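Local atomic coordinates of lipase (Rhizopus chinensis, PDB entry 6A0W), a protein that probably hydrolyses the ester bonds of triacylglycerols, as a secreted fungal lipase of the class 3 family with an alpha/beta-hydrolase fold. Residues R57-G62 with N91-R96; I199-C204 with F223-H228. All coordinates share one frame; numbering follows the deposited sequence.

Interaction 1 (R57-G62 with N91-R96); sequences RSVVPG and NGFILR
Asn91 OD1 is held by two partners: water 1 donates a hydrogen bond to it at 2.9 Å, and the hydroxyl of Thr84 on the adjacent strand 78-85 is bonded to it as well. The same water accepts from Arg57 NH1 at 3.2 Å, so the exposed arginine reaches the strand through a single bridging molecule, although its CB points away from that strand. Three bends in a row along the arginine chain bring the guanidinium back over Pro61, whose CD lies against one of its faces. No direct hydrogen bond joins 57-62 to 91-96; the rest is van der Waals packing, in part of methyl groups on carbonyl oxygens, of a loop between helices 38-53 and 68-73 against strand 90-97, the next-to-last strand of the central alpha/beta-hydrolase sheet. Val60 divides its branches: CG1 stands 3.9 Å from Asn91 OD1, while CG2 sits 3.7 Å from Gly92 O. Val59 turns CG1 away from its own backbone N (chi1 176°), placing that methyl 3.7 Å from Phe93 CD2, an oblique approach to the ring. Trp65 also meets the Phe93 ring, with steeply inclined planes. Within the loop, Gly62 N closes a turn on Arg57 O at 2.8 Å, just beyond the cis peptide that precedes Pro61.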
ATOM      1  N   ARG A  57     -13.404 -12.731   1.561  1.00 36.46           N
ATOM      2  CA  ARG A  57     -13.369 -13.804   2.542  1.00 38.87           C
ATOM      3  C   ARG A  57     -13.099 -15.136   1.859  1.00 36.99           C
ATOM      4  O   ARG A  57     -12.577 -16.050   2.487  1.00 36.17           O
ATOM      5  CB  ARG A  57     -14.673 -13.919   3.335  1.00 47.13           C
ATOM      6  CG  ARG A  57     -15.235 -12.654   3.970  1.00 51.69           C
ATOM      7  CD  ARG A  57     -14.475 -12.152   5.179  1.00 53.41           C
ATOM      8  NE  ARG A  57     -14.294 -13.109   6.269  1.00 53.36           N
ATOM      9  CZ  ARG A  57     -13.412 -12.926   7.253  1.00 62.35           C
ATOM     10  NH1 ARG A  57     -12.683 -11.808   7.305  1.00 48.19           N
ATOM     11  NH2 ARG A  57     -13.214 -13.870   8.171  1.00 56.11           N
ATOM     12  N   SER A  58     -13.541 -15.286   0.617  1.00 32.94           N
ATOM     13  CA  SER A  58     -13.198 -16.485  -0.149  1.00 36.87           C
ATOM     14  C   SER A  58     -11.680 -16.661  -0.301  1.00 40.07           C
ATOM     15  O   SER A  58     -11.216 -17.781  -0.476  1.00 38.67           O
ATOM     16  CB  SER A  58     -13.834 -16.463  -1.535  1.00 37.32           C
ATOM     17  OG  SER A  58     -13.434 -15.302  -2.256  1.00 44.08           O
ATOM     18  N   VAL A  59     -10.925 -15.561  -0.312  1.00 38.45           N
ATOM     19  CA  VAL A  59      -9.464 -15.640  -0.436  1.00 37.50           C
ATOM     20  C   VAL A  59      -8.844 -15.852   0.937  1.00 35.41           C
ATOM     21  O   VAL A  59      -8.102 -16.810   1.145  1.00 35.99           O
ATOM     22  CB  VAL A  59      -8.875 -14.365  -1.061  1.00 39.53           C
ATOM     23  CG1 VAL A  59      -7.359 -14.455  -1.090  1.00 44.36           C
ATOM     24  CG2 VAL A  59      -9.402 -14.182  -2.486  1.00 36.54           C
ATOM     25  N   VAL A  60      -9.153 -14.964   1.880  1.00 33.83           N
ATOM     26  CA  VAL A  60      -8.734 -15.143   3.247  1.00 33.16           C
ATOM     27  C   VAL A  60      -9.951 -14.946   4.099  1.00 41.88           C
ATOM     28  O   VAL A  60     -10.502 -13.851   4.080  1.00 40.49           O
ATOM     29  CB  VAL A  60      -7.677 -14.123   3.698  1.00 35.99           C
ATOM     30  CG1 VAL A  60      -7.085 -14.530   5.038  1.00 38.22           C
ATOM     31  CG2 VAL A  60      -6.575 -14.016   2.683  1.00 41.33           C
ATOM     32  N   PRO A  61     -10.373 -15.981   4.831  1.00 50.15           N
ATOM     33  CA  PRO A  61      -9.598 -17.229   5.036  1.00 42.51           C
ATOM     34  C   PRO A  61     -10.056 -18.413   4.161  1.00 47.92           C
ATOM     35  O   PRO A  61      -9.567 -19.521   4.323  1.00 50.57           O
ATOM     36  CB  PRO A  61      -9.829 -17.540   6.520  1.00 45.66           C
ATOM     37  CG  PRO A  61     -11.177 -16.964   6.812  1.00 51.23           C
ATOM     38  CD  PRO A  61     -11.340 -15.748   5.923  1.00 51.78           C
ATOM     39  N   GLY A  62     -10.891 -18.157   3.161  1.00 39.08           N
ATOM     40  CA  GLY A  62     -11.423 -19.232   2.331  1.00 42.74           C
ATOM     41  C   GLY A  62     -10.360 -20.021   1.583  1.00 43.35           C
ATOM     42  O   GLY A  62     -10.590 -21.166   1.161  1.00 42.51           O
ATOM     43  N   ASN A  91      -4.437  -9.453   7.705  1.00 29.74           N
ATOM     44  CA  ASN A  91      -4.620 -10.651   6.921  1.00 29.95           C
ATOM     45  C   ASN A  91      -3.737 -10.530   5.683  1.00 34.17           C
ATOM     46  O   ASN A  91      -3.399  -9.437   5.264  1.00 32.37           O
ATOM     47  CB  ASN A  91      -6.083 -10.780   6.485  1.00 34.00           C
ATOM     48  CG  ASN A  91      -7.057 -10.910   7.659  1.00 35.28           C
ATOM     49  OD1 ASN A  91      -7.441 -12.023   7.974  1.00 38.52           O
ATOM     50  ND2 ASN A  91      -7.511  -9.787   8.250  1.00 29.59           N
ATOM     51  N   GLY A  92      -3.412 -11.653   5.057  1.00 31.74           N
ATOM     52  CA  GLY A  92      -2.641 -11.623   3.844  1.00 29.75           C
ATOM     53  C   GLY A  92      -2.484 -12.985   3.236  1.00 31.12           C
ATOM     54  O   GLY A  92      -2.998 -13.997   3.740  1.00 32.34           O
ATOM     55  N   PHE A  93      -1.793 -12.984   2.116  1.00 27.58           N
ATOM     56  CA  PHE A  93      -1.572 -14.179   1.365  1.00 28.19           C
ATOM     57  C   PHE A  93      -0.314 -14.088   0.523  1.00 29.37           C
ATOM     58  O   PHE A  93       0.182 -13.002   0.249  1.00 27.69           O
ATOM     59  CB  PHE A  93      -2.787 -14.510   0.491  1.00 25.14           C
ATOM     60  CG  PHE A  93      -3.088 -13.506  -0.593  1.00 29.33           C
ATOM     61  CD1 PHE A  93      -2.479 -13.611  -1.837  1.00 30.41           C
ATOM     62  CD2 PHE A  93      -4.168 -12.648  -0.470  1.00 30.46           C
ATOM     63  CE1 PHE A  93      -2.800 -12.723  -2.852  1.00 32.49           C
ATOM     64  CE2 PHE A  93      -4.523 -11.776  -1.495  1.00 30.34           C
ATOM     65  CZ  PHE A  93      -3.850 -11.832  -2.702  1.00 30.00           C
ATOM     66  N   ILE A  94       0.126 -15.253   0.043  1.00 28.37           N
ATOM     67  CA  ILE A  94       1.173 -15.367  -0.922  1.00 26.74           C
ATOM     68  C   ILE A  94       0.495 -16.101  -2.063  1.00 27.42           C
ATOM     69  O   ILE A  94      -0.125 -17.143  -1.854  1.00 30.79           O
ATOM     70  CB  ILE A  94       2.316 -16.295  -0.428  1.00 32.72           C
ATOM     71  CG1 ILE A  94       2.913 -15.823   0.900  1.00 37.60           C
ATOM     72  CG2 ILE A  94       3.350 -16.492  -1.516  1.00 32.07           C
ATOM     73  CD1 ILE A  94       3.306 -14.394   0.887  1.00 40.95           C
ATOM     74  N   LEU A  95       0.790 -15.654  -3.268  1.00 28.33           N
ATOM     75  CA  LEU A  95       0.202 -16.162  -4.484  1.00 28.98           C
ATOM     76  C   LEU A  95       1.299 -16.206  -5.542  1.00 31.63           C
ATOM     77  O   LEU A  95       2.117 -15.295  -5.654  1.00 33.61           O
ATOM     78  CB  LEU A  95      -0.906 -15.207  -4.938  1.00 30.84           C
ATOM     79  CG  LEU A  95      -1.632 -15.544  -6.242  1.00 34.10           C
ATOM     80  CD1 LEU A  95      -2.800 -16.459  -5.894  1.00 31.12           C
ATOM     81  CD2 LEU A  95      -2.136 -14.238  -6.856  1.00 34.32           C
ATOM     82  N   ARG A  96       1.279 -17.242  -6.369  1.00 32.79           N
ATOM     83  CA  ARG A  96       2.208 -17.332  -7.464  1.00 33.02           C
ATOM     84  C   ARG A  96       1.455 -17.386  -8.797  1.00 33.53           C
ATOM     85  O   ARG A  96       0.469 -18.137  -8.949  1.00 36.45           O
ATOM     86  CB  ARG A  96       3.096 -18.569  -7.309  1.00 33.67           C
ATOM     87  CG  ARG A  96       4.270 -18.549  -8.266  1.00 39.67           C
ATOM     88  CD  ARG A  96       5.161 -19.788  -8.143  1.00 42.00           C
ATOM     89  NE  ARG A  96       4.587 -20.879  -8.894  1.00 41.27           N
ATOM     90  CZ  ARG A  96       3.878 -21.888  -8.387  1.00 39.78           C
ATOM     91  NH1 ARG A  96       3.837 -22.134  -7.087  1.00 39.37           N
ATOM     92  NH2 ARG A  96       3.256 -22.702  -9.227  1.00 49.82           N
TER
HETATM   93  O   HOH W   1     -10.074 -11.788   9.191  1.00 45.42           O

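Interaction 2 (I199-C204 with F223-H228); sequences IYTVGC and FHRTVH. With SO4 (sulfate ion), chain C.
His224 runs alongside Tyr200 on the neighbouring strand, and its atoms meet the tyrosine one after another. CB rests 3.6 Å from Tyr200 CD2; CG then comes over the ring near CD2 and CE2. Further out, His224 CD2 makes the closest approach, 3.2 Å from Tyr200 CE2 and over the tyrosine face toward its rim, and NE2 ends over CZ, close to the phenol oxygen. Both side chains set CG beside their own backbone N (chi1 -60° for His224, -71° for Tyr200), which sends them in the same direction; the rings form an offset stack, centroids 4.0 Å apart and planes at 9°. A sulfate, probably from the crystallisation liquor, lies close to His224, and Tyr47 meets the tyrosine ring.

The stack sits on a parallel strand pair, the two strands of a beta-alpha-beta crossover through helix 210-218 in the alpha/beta-hydrolase sheet. His224 N gives a nearly straight bond to Ile199 O, 2.8 Å long, and His224 O receives Thr201 N; Thr226 N continues the pattern to Thr201 O, and Gly203 N reaches Thr226 O at 3.1 Å. On the opposite face of the sheet Ile199 CG2 packs 3.7 Å from Phe223 CD1, Thr201 CG2 touches the edge of that phenylalanine, and Arg225 CG lies over one face, toward the rim. Water 2 ties Thr201 OG1, Cys204 N and Thr226 O together where the first strand ends. Beyond it, His228 NE2 donates to O2 of a second sulfate at 2.7 Å, in the plane of its ring, while Phe288 N and Gly289 N hold the same anion.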
ATOM      1  N   ILE A 199       7.370  -2.731  -4.458  1.00 26.07           N
ATOM      2  CA  ILE A 199       6.306  -2.523  -3.510  1.00 26.51           C
ATOM      3  C   ILE A 199       5.272  -1.593  -4.164  1.00 30.03           C
ATOM      4  O   ILE A 199       5.615  -0.519  -4.671  1.00 26.48           O
ATOM      5  CB  ILE A 199       6.807  -1.831  -2.243  1.00 26.91           C
ATOM      6  CG1 ILE A 199       7.983  -2.619  -1.590  1.00 29.58           C
ATOM      7  CG2 ILE A 199       5.685  -1.764  -1.221  1.00 29.10           C
ATOM      8  CD1 ILE A 199       8.773  -1.810  -0.565  1.00 28.57           C
ATOM      9  N   TYR A 200       4.019  -2.017  -4.159  1.00 26.64           N
ATOM     10  CA  TYR A 200       2.926  -1.187  -4.677  1.00 30.70           C
ATOM     11  C   TYR A 200       1.838  -1.068  -3.660  1.00 26.98           C
ATOM     12  O   TYR A 200       1.319  -2.083  -3.157  1.00 29.49           O
ATOM     13  CB  TYR A 200       2.312  -1.814  -5.938  1.00 29.99           C
ATOM     14  CG  TYR A 200       3.220  -1.748  -7.150  1.00 28.24           C
ATOM     15  CD1 TYR A 200       4.192  -2.725  -7.352  1.00 27.39           C
ATOM     16  CD2 TYR A 200       3.000  -0.809  -8.174  1.00 26.29           C
ATOM     17  CE1 TYR A 200       5.069  -2.650  -8.416  1.00 29.20           C
ATOM     18  CE2 TYR A 200       3.824  -0.782  -9.293  1.00 25.96           C
ATOM     19  CZ  TYR A 200       4.833  -1.717  -9.425  1.00 28.44           C
ATOM     20  OH  TYR A 200       5.654  -1.758 -10.517  1.00 32.80           O
ATOM     21  N   THR A 201       1.369   0.159  -3.499  1.00 24.22           N
ATOM     22  CA  THR A 201       0.293   0.416  -2.568  1.00 26.26           C
ATOM     23  C   THR A 201      -0.788   1.371  -3.154  1.00 26.26           C
ATOM     24  O   THR A 201      -0.493   2.209  -4.030  1.00 26.81           O
ATOM     25  CB  THR A 201       0.814   1.022  -1.240  1.00 26.08           C
ATOM     26  OG1 THR A 201       1.379   2.313  -1.460  1.00 25.58           O
ATOM     27  CG2 THR A 201       1.841   0.114  -0.552  1.00 30.81           C
ATOM     28  N   VAL A 202      -1.978   1.294  -2.553  1.00 25.38           N
ATOM     29  CA  VAL A 202      -3.112   2.178  -2.816  1.00 27.86           C
ATOM     30  C   VAL A 202      -3.655   2.648  -1.481  1.00 30.10           C
ATOM     31  O   VAL A 202      -3.885   1.821  -0.586  1.00 27.63           O
ATOM     32  CB  VAL A 202      -4.208   1.515  -3.698  1.00 28.43           C
ATOM     33  CG1 VAL A 202      -3.735   1.470  -5.150  1.00 28.05           C
ATOM     34  CG2 VAL A 202      -4.551   0.107  -3.235  1.00 29.72           C
ATOM     35  N   GLY A 203      -3.719   3.965  -1.291  1.00 25.10           N
ATOM     36  CA  GLY A 203      -4.198   4.549  -0.038  1.00 29.28           C
ATOM     37  C   GLY A 203      -3.353   4.233   1.206  1.00 31.52           C
ATOM     38  O   GLY A 203      -3.853   4.204   2.334  1.00 27.41           O
ATOM     39  N   CYS A 204      -2.045   4.159   1.022  1.00 28.09           N
ATOM     40  CA  CYS A 204      -1.106   3.908   2.120  1.00 28.51           C
ATOM     41  C   CYS A 204      -0.967   5.097   3.070  1.00 24.17           C
ATOM     42  O   CYS A 204      -0.709   6.235   2.639  1.00 27.31           O
ATOM     43  CB  CYS A 204       0.262   3.536   1.565  1.00 28.98           C
ATOM     44  SG  CYS A 204       1.359   2.788   2.815  1.00 29.25           S
ATOM     45  N   PHE A 223       9.149   1.743  -4.526  1.00 26.52           N
ATOM     46  CA  PHE A 223       7.980   1.836  -3.687  1.00 26.48           C
ATOM     47  C   PHE A 223       6.980   2.795  -4.342  1.00 28.88           C
ATOM     48  O   PHE A 223       7.195   4.000  -4.362  1.00 27.64           O
ATOM     49  CB  PHE A 223       8.426   2.375  -2.329  1.00 28.00           C
ATOM     50  CG  PHE A 223       7.306   2.644  -1.352  1.00 26.77           C
ATOM     51  CD1 PHE A 223       6.168   1.866  -1.340  1.00 29.50           C
ATOM     52  CD2 PHE A 223       7.418   3.650  -0.416  1.00 24.73           C
ATOM     53  CE1 PHE A 223       5.168   2.115  -0.435  1.00 26.75           C
ATOM     54  CE2 PHE A 223       6.361   3.983   0.413  1.00 24.41           C
ATOM     55  CZ  PHE A 223       5.278   3.151   0.466  1.00 26.94           C
ATOM     56  N   HIS A 224       5.848   2.260  -4.782  1.00 29.87           N
ATOM     57  CA  HIS A 224       4.857   3.046  -5.510  1.00 29.07           C
ATOM     58  C   HIS A 224       3.681   3.344  -4.600  1.00 26.27           C
ATOM     59  O   HIS A 224       3.116   2.430  -3.996  1.00 29.75           O
ATOM     60  CB  HIS A 224       4.354   2.239  -6.706  1.00 28.01           C
ATOM     61  CG  HIS A 224       5.418   1.868  -7.671  1.00 29.06           C
ATOM     62  ND1 HIS A 224       5.698   2.628  -8.788  1.00 33.12           N
ATOM     63  CD2 HIS A 224       6.208   0.769  -7.746  1.00 32.90           C
ATOM     64  CE1 HIS A 224       6.665   2.039  -9.469  1.00 30.98           C
ATOM     65  NE2 HIS A 224       6.968   0.897  -8.875  1.00 30.21           N
ATOM     66  N   ARG A 225       3.388   4.630  -4.402  1.00 28.35           N
ATOM     67  CA  ARG A 225       2.227   5.026  -3.618  1.00 28.35           C
ATOM     68  C   ARG A 225       1.164   5.656  -4.531  1.00 27.22           C
ATOM     69  O   ARG A 225       1.219   6.853  -4.824  1.00 27.24           O
ATOM     70  CB  ARG A 225       2.606   6.018  -2.534  1.00 26.27           C
ATOM     71  CG  ARG A 225       3.616   5.481  -1.529  1.00 28.41           C
ATOM     72  CD  ARG A 225       3.794   6.412  -0.357  1.00 26.52           C
ATOM     73  NE  ARG A 225       4.246   7.728  -0.754  1.00 31.54           N
ATOM     74  CZ  ARG A 225       3.468   8.797  -0.896  1.00 36.20           C
ATOM     75  NH1 ARG A 225       2.159   8.715  -0.651  1.00 34.43           N
ATOM     76  NH2 ARG A 225       4.033   9.978  -1.180  1.00 30.96           N
ATOM     77  N   THR A 226       0.158   4.869  -4.875  1.00 27.18           N
ATOM     78  CA  THR A 226      -1.000   5.385  -5.595  1.00 28.99           C
ATOM     79  C   THR A 226      -2.031   5.969  -4.639  1.00 29.82           C
ATOM     80  O   THR A 226      -2.236   5.456  -3.532  1.00 27.31           O
ATOM     81  CB  THR A 226      -1.614   4.328  -6.499  1.00 26.06           C
ATOM     82  OG1 THR A 226      -0.631   3.898  -7.442  1.00 25.68           O
ATOM     83  CG2 THR A 226      -2.865   4.902  -7.233  1.00 33.82           C
ATOM     84  N   VAL A 227      -2.447   7.192  -4.946  1.00 28.13           N
ATOM     85  CA  VAL A 227      -3.445   7.896  -4.181  1.00 29.66           C
ATOM     86  C   VAL A 227      -4.603   8.424  -5.006  1.00 35.49           C
ATOM     87  O   VAL A 227      -4.406   8.903  -6.122  1.00 32.90           O
ATOM     88  CB  VAL A 227      -2.896   8.853  -3.110  1.00 35.42           C
ATOM     89  CG1 VAL A 227      -1.408   8.852  -2.949  1.00 35.65           C
ATOM     90  CG2 VAL A 227      -3.596  10.168  -2.956  1.00 32.94           C
ATOM     91  N   HIS A 228      -5.800   8.055  -4.560  1.00 29.82           N
ATOM     92  CA  HIS A 228      -7.061   8.303  -5.276  1.00 31.95           C
ATOM     93  C   HIS A 228      -7.713   9.584  -4.824  1.00 35.27           C
ATOM     94  O   HIS A 228      -8.232   9.727  -3.686  1.00 33.75           O
ATOM     95  CB  HIS A 228      -8.046   7.160  -5.122  1.00 33.14           C
ATOM     96  CG  HIS A 228      -9.356   7.395  -5.825  1.00 36.39           C
ATOM     97  ND1 HIS A 228     -10.547   7.542  -5.145  1.00 30.92           N
ATOM     98  CD2 HIS A 228      -9.668   7.444  -7.149  1.00 32.12           C
ATOM     99  CE1 HIS A 228     -11.539   7.623  -6.019  1.00 38.20           C
ATOM    100  NE2 HIS A 228     -11.030   7.614  -7.238  1.00 38.43           N
TER
HETATM  101  S   SO4 C 402     -11.432   5.954 -10.082  1.00 57.56           S
HETATM  102  O1  SO4 C 402     -12.137   4.911  -9.341  1.00 42.80           O
HETATM  103  O2  SO4 C 402     -12.043   7.254  -9.736  1.00 47.77           O
HETATM  104  O3  SO4 C 402     -11.555   5.706 -11.529  1.00 45.54           O
HETATM  105  O4  SO4 C 402      -9.999   5.921  -9.699  1.00 42.36           O
HETATM  106  O   HOH W   2      -0.458   4.627  -1.457  1.00 26.16           O
HETATM  107  O   HOH W   3       0.586   1.603  -6.461  1.00 27.26           O
HETATM  108  O   HOH W   4       0.199   6.763   0.031  1.00 24.23           O

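Interactions 1 and 2 belong to one mixed sheet but to different parts of it: strand 90-97 is next to the edge strand 78-85, whereas strands 197-202 and 223-228 lie further in, with 165-171 and 102-108 between. Their centres are 20 Å apart and their nearest atoms about 11 Å, with no touch. Interaction 1, centred about 16 Å from the centre of the chain, packs a peripheral loop onto the sheet; interaction 2, about 5 Å from that centre, is part of the core. Interaction 2 is also the one near the presumed active site, since Gly203 touches residues of the likely Ser172-His284-Asp231 triad. Helix 38-53, which precedes the loop of interaction 1, covers Tyr200, Val202 and Thr226.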